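Local coordinates for protein metal transporter CNNM3 (Homo sapiens, PDB 6DFD) that probably takes part in magnesium efflux across the membrane, its cyclic nucleotide-binding homology domain mediating dimerization, at residues L77-F89 and A185-Q198. The protein carries 6 engineered substitutions. Numbering follows the deposited sequence.
Sequences LLKHPSVNQEVRF and ALSDLQLIKVTRLQ
A185 sets its methyl group against V87 CG1, and the peptide linking L186 to S187 lies over one face of the F89 ring, which stacks with H99 as well. At D188 the carboxylate turns back: OD1 accepts a hydrogen bond from F89 N (2.7 Å, 164° at the hydrogen), met nearly along the C-O axis, and a water joins OD1 to F89 O. With CG anti to its own nitrogen (chi1 -175°), F89 is laid across this turn; an alanine here would probably uncover the L186–S187 peptide and leave H99 without its stacking partner. From L189 the strand pairs antiparallel with 84-87, an edge strand of one antiparallel sheet in the domain's beta-barrel fold. L189 and L191 pack on V87, all three facing L101, while on the other face a water links Q190 NE2 to N84 OD1 (3.0 Å from the water) and L191 O. I192 CG2 presses tightly on L78 CD2 at 3.5 Å, joining strand to helix. K193 N donates to V83 O (2.8 Å), V194 meets L77, and the side chain of Q198, in a capping box with T195, passes V83 in the opposite direction. Carbon thus secures the V87 face, whereas water and carboxylate satisfy N84, Q190 and F89.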
loop_
_atom_site.group_PDB
_atom_site.type_symbol
_atom_site.label_atom_id
_atom_site.label_comp_id
_atom_site.label_asym_id
_atom_site.label_seq_id
_atom_site.Cartn_x
_atom_site.Cartn_y
_atom_site.Cartn_z
ATOM N N LEU A 77 -6.868 23.178 11.086
ATOM C CA LEU A 77 -6.949 22.873 9.659
ATOM C C LEU A 77 -7.848 21.671 9.408
ATOM O O LEU A 77 -8.688 21.683 8.500
ATOM C CB LEU A 77 -5.550 22.614 9.100
ATOM C CG LEU A 77 -5.469 22.049 7.677
ATOM C CD1 LEU A 77 -6.019 23.052 6.678
ATOM C CD2 LEU A 77 -4.032 21.685 7.328
ATOM N N LEU A 78 -7.668 20.611 10.196
ATOM C CA LEU A 78 -8.445 19.392 9.999
ATOM C C LEU A 78 -9.928 19.609 10.239
ATOM O O LEU A 78 -10.742 18.789 9.801
ATOM C CB LEU A 78 -7.920 18.304 10.931
ATOM C CG LEU A 78 -6.507 17.806 10.648
ATOM C CD1 LEU A 78 -6.113 16.825 11.719
ATOM C CD2 LEU A 78 -6.390 17.157 9.290
ATOM N N LYS A 79 -10.297 20.679 10.930
ATOM C CA LYS A 79 -11.691 20.989 11.193
ATOM C C LYS A 79 -12.342 21.783 10.071
ATOM O O LYS A 79 -13.562 21.987 10.105
ATOM C CB LYS A 79 -11.819 21.784 12.498
ATOM C CG LYS A 79 -11.579 20.984 13.773
ATOM C CD LYS A 79 -11.805 21.868 14.988
ATOM C CE LYS A 79 -11.619 21.118 16.296
ATOM N NZ LYS A 79 -11.463 22.084 17.420
ATOM N N HIS A 80 -11.576 22.246 9.088
ATOM C CA HIS A 80 -12.169 23.061 8.040
ATOM C C HIS A 80 -13.053 22.207 7.132
ATOM O O HIS A 80 -12.687 21.075 6.788
ATOM C CB HIS A 80 -11.094 23.759 7.213
ATOM C CG HIS A 80 -11.636 24.837 6.330
ATOM N ND1 HIS A 80 -12.375 24.568 5.200
ATOM C CD2 HIS A 80 -11.568 26.186 6.422
ATOM C CE1 HIS A 80 -12.731 25.703 4.625
ATOM N NE2 HIS A 80 -12.254 26.700 5.347
ATOM N N PRO A 81 -14.219 22.720 6.715
ATOM C CA PRO A 81 -15.113 21.899 5.880
ATOM C C PRO A 81 -14.466 21.354 4.616
ATOM O O PRO A 81 -14.729 20.199 4.257
ATOM C CB PRO A 81 -16.263 22.863 5.556
ATOM C CG PRO A 81 -16.283 23.815 6.691
ATOM C CD PRO A 81 -14.858 23.991 7.112
ATOM N N SER A 82 -13.648 22.148 3.914
ATOM C CA SER A 82 -13.087 21.692 2.643
ATOM C C SER A 82 -12.090 20.551 2.822
ATOM O O SER A 82 -11.821 19.821 1.860
ATOM C CB SER A 82 -12.420 22.856 1.910
ATOM O OG SER A 82 -11.264 23.295 2.597
ATOM N N VAL A 83 -11.553 20.371 4.030
ATOM C CA VAL A 83 -10.592 19.301 4.285
ATOM C C VAL A 83 -11.294 17.980 4.543
ATOM O O VAL A 83 -10.691 16.909 4.381
ATOM C CB VAL A 83 -9.695 19.719 5.466
ATOM C CG1 VAL A 83 -8.806 18.574 5.945
ATOM C CG2 VAL A 83 -8.864 20.924 5.064
ATOM N N ASN A 84 -12.560 18.028 4.916
ATOM C CA ASN A 84 -13.338 16.839 5.219
ATOM C C ASN A 84 -14.130 16.484 3.976
ATOM O O ASN A 84 -15.057 17.207 3.602
ATOM C CB ASN A 84 -14.242 17.093 6.417
ATOM C CG ASN A 84 -13.460 17.133 7.705
ATOM O OD1 ASN A 84 -13.240 16.097 8.330
ATOM N ND2 ASN A 84 -12.998 18.327 8.093
ATOM N N GLN A 85 -13.760 15.377 3.336
ATOM C CA GLN A 85 -14.345 15.020 2.053
ATOM C C GLN A 85 -14.805 13.574 2.100
ATOM O O GLN A 85 -14.461 12.815 3.001
ATOM C CB GLN A 85 -13.351 15.219 0.901
ATOM C CG GLN A 85 -12.786 16.639 0.776
ATOM C CD GLN A 85 -13.682 17.588 0.009
ATOM O OE1 GLN A 85 -14.799 17.239 -0.381
ATOM N NE2 GLN A 85 -13.189 18.800 -0.224
ATOM N N GLU A 86 -15.597 13.192 1.111
ATOM C CA GLU A 86 -16.063 11.825 1.010
ATOM C C GLU A 86 -15.913 11.353 -0.423
ATOM O O GLU A 86 -15.801 12.148 -1.361
ATOM C CB GLU A 86 -17.529 11.696 1.444
ATOM C CG GLU A 86 -18.493 12.479 0.558
ATOM C CD GLU A 86 -19.952 12.171 0.850
ATOM O OE1 GLU A 86 -20.228 11.153 1.520
ATOM O OE2 GLU A 86 -20.821 12.951 0.409
ATOM N N VAL A 87 -15.928 10.038 -0.578
ATOM C CA VAL A 87 -16.174 9.408 -1.860
ATOM C C VAL A 87 -17.429 8.582 -1.674
ATOM O O VAL A 87 -17.491 7.737 -0.771
ATOM C CB VAL A 87 -14.989 8.548 -2.326
ATOM C CG1 VAL A 87 -15.361 7.727 -3.559
ATOM C CG2 VAL A 87 -13.793 9.436 -2.638
ATOM N N ARG A 88 -18.442 8.870 -2.480
ATOM C CA ARG A 88 -19.652 8.066 -2.534
ATOM C C ARG A 88 -19.398 6.949 -3.530
ATOM O O ARG A 88 -19.217 7.200 -4.726
ATOM C CB ARG A 88 -20.843 8.921 -2.947
ATOM C CG ARG A 88 -21.085 10.079 -2.016
ATOM C CD ARG A 88 -22.510 10.555 -2.143
ATOM N NE ARG A 88 -23.447 9.503 -1.760
ATOM C CZ ARG A 88 -24.755 9.549 -1.987
ATOM N NH1 ARG A 88 -25.285 10.599 -2.602
ATOM N NH2 ARG A 88 -25.528 8.541 -1.604
ATOM N N PHE A 89 -19.353 5.720 -3.039
ATOM C CA PHE A 89 -18.955 4.608 -3.878
ATOM C C PHE A 89 -20.153 4.110 -4.682
ATOM O O PHE A 89 -21.214 3.818 -4.121
ATOM C CB PHE A 89 -18.368 3.489 -3.021
ATOM C CG PHE A 89 -17.818 2.363 -3.819
ATOM C CD1 PHE A 89 -16.630 2.508 -4.500
ATOM C CD2 PHE A 89 -18.499 1.164 -3.912
ATOM C CE1 PHE A 89 -16.122 1.472 -5.255
ATOM C CE2 PHE A 89 -17.992 0.129 -4.666
ATOM C CZ PHE A 89 -16.802 0.283 -5.335
ATOM N N ALA A 185 -11.020 3.895 -4.663
ATOM C CA ALA A 185 -11.966 3.494 -3.634
ATOM C C ALA A 185 -12.541 2.118 -3.935
ATOM O O ALA A 185 -12.888 1.813 -5.081
ATOM C CB ALA A 185 -13.105 4.500 -3.543
ATOM N N LEU A 186 -12.652 1.303 -2.885
ATOM C CA LEU A 186 -13.379 0.045 -2.916
ATOM C C LEU A 186 -14.659 0.100 -2.097
ATOM O O LEU A 186 -15.393 -0.894 -2.042
ATOM C CB LEU A 186 -12.487 -1.090 -2.396
ATOM C CG LEU A 186 -11.149 -1.286 -3.098
ATOM C CD1 LEU A 186 -10.384 -2.410 -2.389
ATOM C CD2 LEU A 186 -11.339 -1.599 -4.580
ATOM N N SER A 187 -14.952 1.239 -1.480
ATOM C CA SER A 187 -16.090 1.425 -0.592
ATOM C C SER A 187 -16.315 2.922 -0.478
ATOM O O SER A 187 -15.488 3.716 -0.928
ATOM C CB SER A 187 -15.833 0.823 0.791
ATOM O OG SER A 187 -14.858 1.596 1.499
ATOM N N ASP A 188 -17.428 3.314 0.143
ATOM C CA ASP A 188 -17.552 4.709 0.545
ATOM C C ASP A 188 -16.327 5.085 1.361
ATOM O O ASP A 188 -15.861 4.300 2.189
ATOM C CB ASP A 188 -18.796 4.950 1.391
ATOM C CG ASP A 188 -20.087 4.803 0.614
ATOM O OD1 ASP A 188 -20.078 4.860 -0.635
ATOM O OD2 ASP A 188 -21.118 4.653 1.292
ATOM N N LEU A 189 -15.799 6.283 1.124
ATOM C CA LEU A 189 -14.645 6.766 1.869
ATOM C C LEU A 189 -15.003 8.031 2.628
ATOM O O LEU A 189 -15.706 8.900 2.103
ATOM C CB LEU A 189 -13.445 7.087 0.962
ATOM C CG LEU A 189 -12.936 6.009 0.007
ATOM C CD1 LEU A 189 -11.733 6.538 -0.756
ATOM C CD2 LEU A 189 -12.585 4.735 0.760
ATOM N N GLN A 190 -14.484 8.141 3.852
ATOM C CA GLN A 190 -14.425 9.410 4.563
ATOM C C GLN A 190 -12.958 9.785 4.696
ATOM O O GLN A 190 -12.159 8.985 5.203
ATOM C CB GLN A 190 -15.096 9.329 5.936
ATOM C CG GLN A 190 -15.321 10.689 6.589
ATOM C CD GLN A 190 -16.319 11.553 5.828
ATOM O OE1 GLN A 190 -17.324 11.061 5.315
ATOM N NE2 GLN A 190 -16.036 12.849 5.748
ATOM N N LEU A 191 -12.627 11.003 4.255
ATOM C CA LEU A 191 -11.264 11.413 3.949
ATOM C C LEU A 191 -10.918 12.743 4.598
ATOM O O LEU A 191 -11.763 13.638 4.718
ATOM C CB LEU A 191 -11.059 11.597 2.429
ATOM C CG LEU A 191 -11.323 10.416 1.501
ATOM C CD1 LEU A 191 -11.044 10.838 0.085
ATOM C CD2 LEU A 191 -10.475 9.222 1.883
ATOM N N ILE A 192 -9.641 12.867 4.955
ATOM C CA ILE A 192 -8.970 14.147 5.169
ATOM C C ILE A 192 -8.200 14.465 3.894
ATOM O O ILE A 192 -7.392 13.651 3.438
ATOM C CB ILE A 192 -8.023 14.076 6.382
ATOM C CG1 ILE A 192 -8.828 13.882 7.670
ATOM C CG2 ILE A 192 -7.122 15.313 6.467
ATOM C CD1 ILE A 192 -9.819 15.022 7.978
ATOM N N LYS A 193 -8.456 15.633 3.306
ATOM C CA LYS A 193 -7.778 16.077 2.093
ATOM C C LYS A 193 -7.142 17.434 2.341
ATOM O O LYS A 193 -7.848 18.417 2.602
ATOM C CB LYS A 193 -8.747 16.181 0.920
ATOM C CG LYS A 193 -8.082 16.534 -0.399
ATOM C CD LYS A 193 -9.121 16.904 -1.459
ATOM C CE LYS A 193 -8.586 16.715 -2.872
ATOM N NZ LYS A 193 -9.623 16.991 -3.918
ATOM N N VAL A 194 -5.820 17.500 2.215
ATOM C CA VAL A 194 -5.075 18.737 2.436
ATOM C C VAL A 194 -4.336 19.074 1.153
ATOM O O VAL A 194 -3.484 18.299 0.701
ATOM C CB VAL A 194 -4.103 18.618 3.615
ATOM C CG1 VAL A 194 -3.291 19.911 3.767
ATOM C CG2 VAL A 194 -4.875 18.317 4.872
ATOM N N THR A 195 -4.666 20.220 0.566
ATOM C CA THR A 195 -3.976 20.658 -0.629
ATOM C C THR A 195 -2.666 21.342 -0.263
ATOM O O THR A 195 -2.439 21.758 0.878
ATOM C CB THR A 195 -4.834 21.622 -1.456
ATOM O OG1 THR A 195 -4.976 22.864 -0.758
ATOM C CG2 THR A 195 -6.219 21.032 -1.728
ATOM N N ARG A 196 -1.799 21.458 -1.261
ATOM C CA ARG A 196 -0.530 22.138 -1.052
ATOM C C ARG A 196 -0.751 23.569 -0.581
ATOM O O ARG A 196 -0.054 24.047 0.319
ATOM C CB ARG A 196 0.286 22.108 -2.341
ATOM C CG ARG A 196 1.641 22.789 -2.236
ATOM C CD ARG A 196 2.525 22.459 -3.430
ATOM N NE ARG A 196 1.793 22.512 -4.694
ATOM C CZ ARG A 196 2.340 22.324 -5.892
ATOM N NH1 ARG A 196 3.638 22.073 -6.006
ATOM N NH2 ARG A 196 1.586 22.392 -6.982
ATOM N N LEU A 197 -1.723 24.271 -1.172
ATOM C CA LEU A 197 -1.973 25.649 -0.763
ATOM C C LEU A 197 -2.495 25.706 0.666
ATOM O O LEU A 197 -2.114 26.590 1.434
ATOM C CB LEU A 197 -2.960 26.322 -1.718
ATOM C CG LEU A 197 -2.416 26.751 -3.083
ATOM C CD1 LEU A 197 -3.526 27.370 -3.924
ATOM C CD2 LEU A 197 -1.259 27.732 -2.937
ATOM N N GLN A 198 -3.364 24.770 1.045
ATOM C CA GLN A 198 -3.846 24.750 2.424
ATOM C C GLN A 198 -2.711 24.445 3.389
ATOM O O GLN A 198 -2.617 25.043 4.469
ATOM C CB GLN A 198 -4.956 23.721 2.578
ATOM C CG GLN A 198 -6.235 24.056 1.844
ATOM C CD GLN A 198 -7.201 22.883 1.839
ATOM O OE1 GLN A 198 -6.791 21.727 1.765
ATOM N NE2 GLN A 198 -8.490 23.177 1.938
HETATM O O HOH W 1 -13.864 13.729 6.647
HETATM O O HOH W 2 -17.763 15.305 4.540
HETATM O O HOH W 3 -22.404 5.104 -1.805
#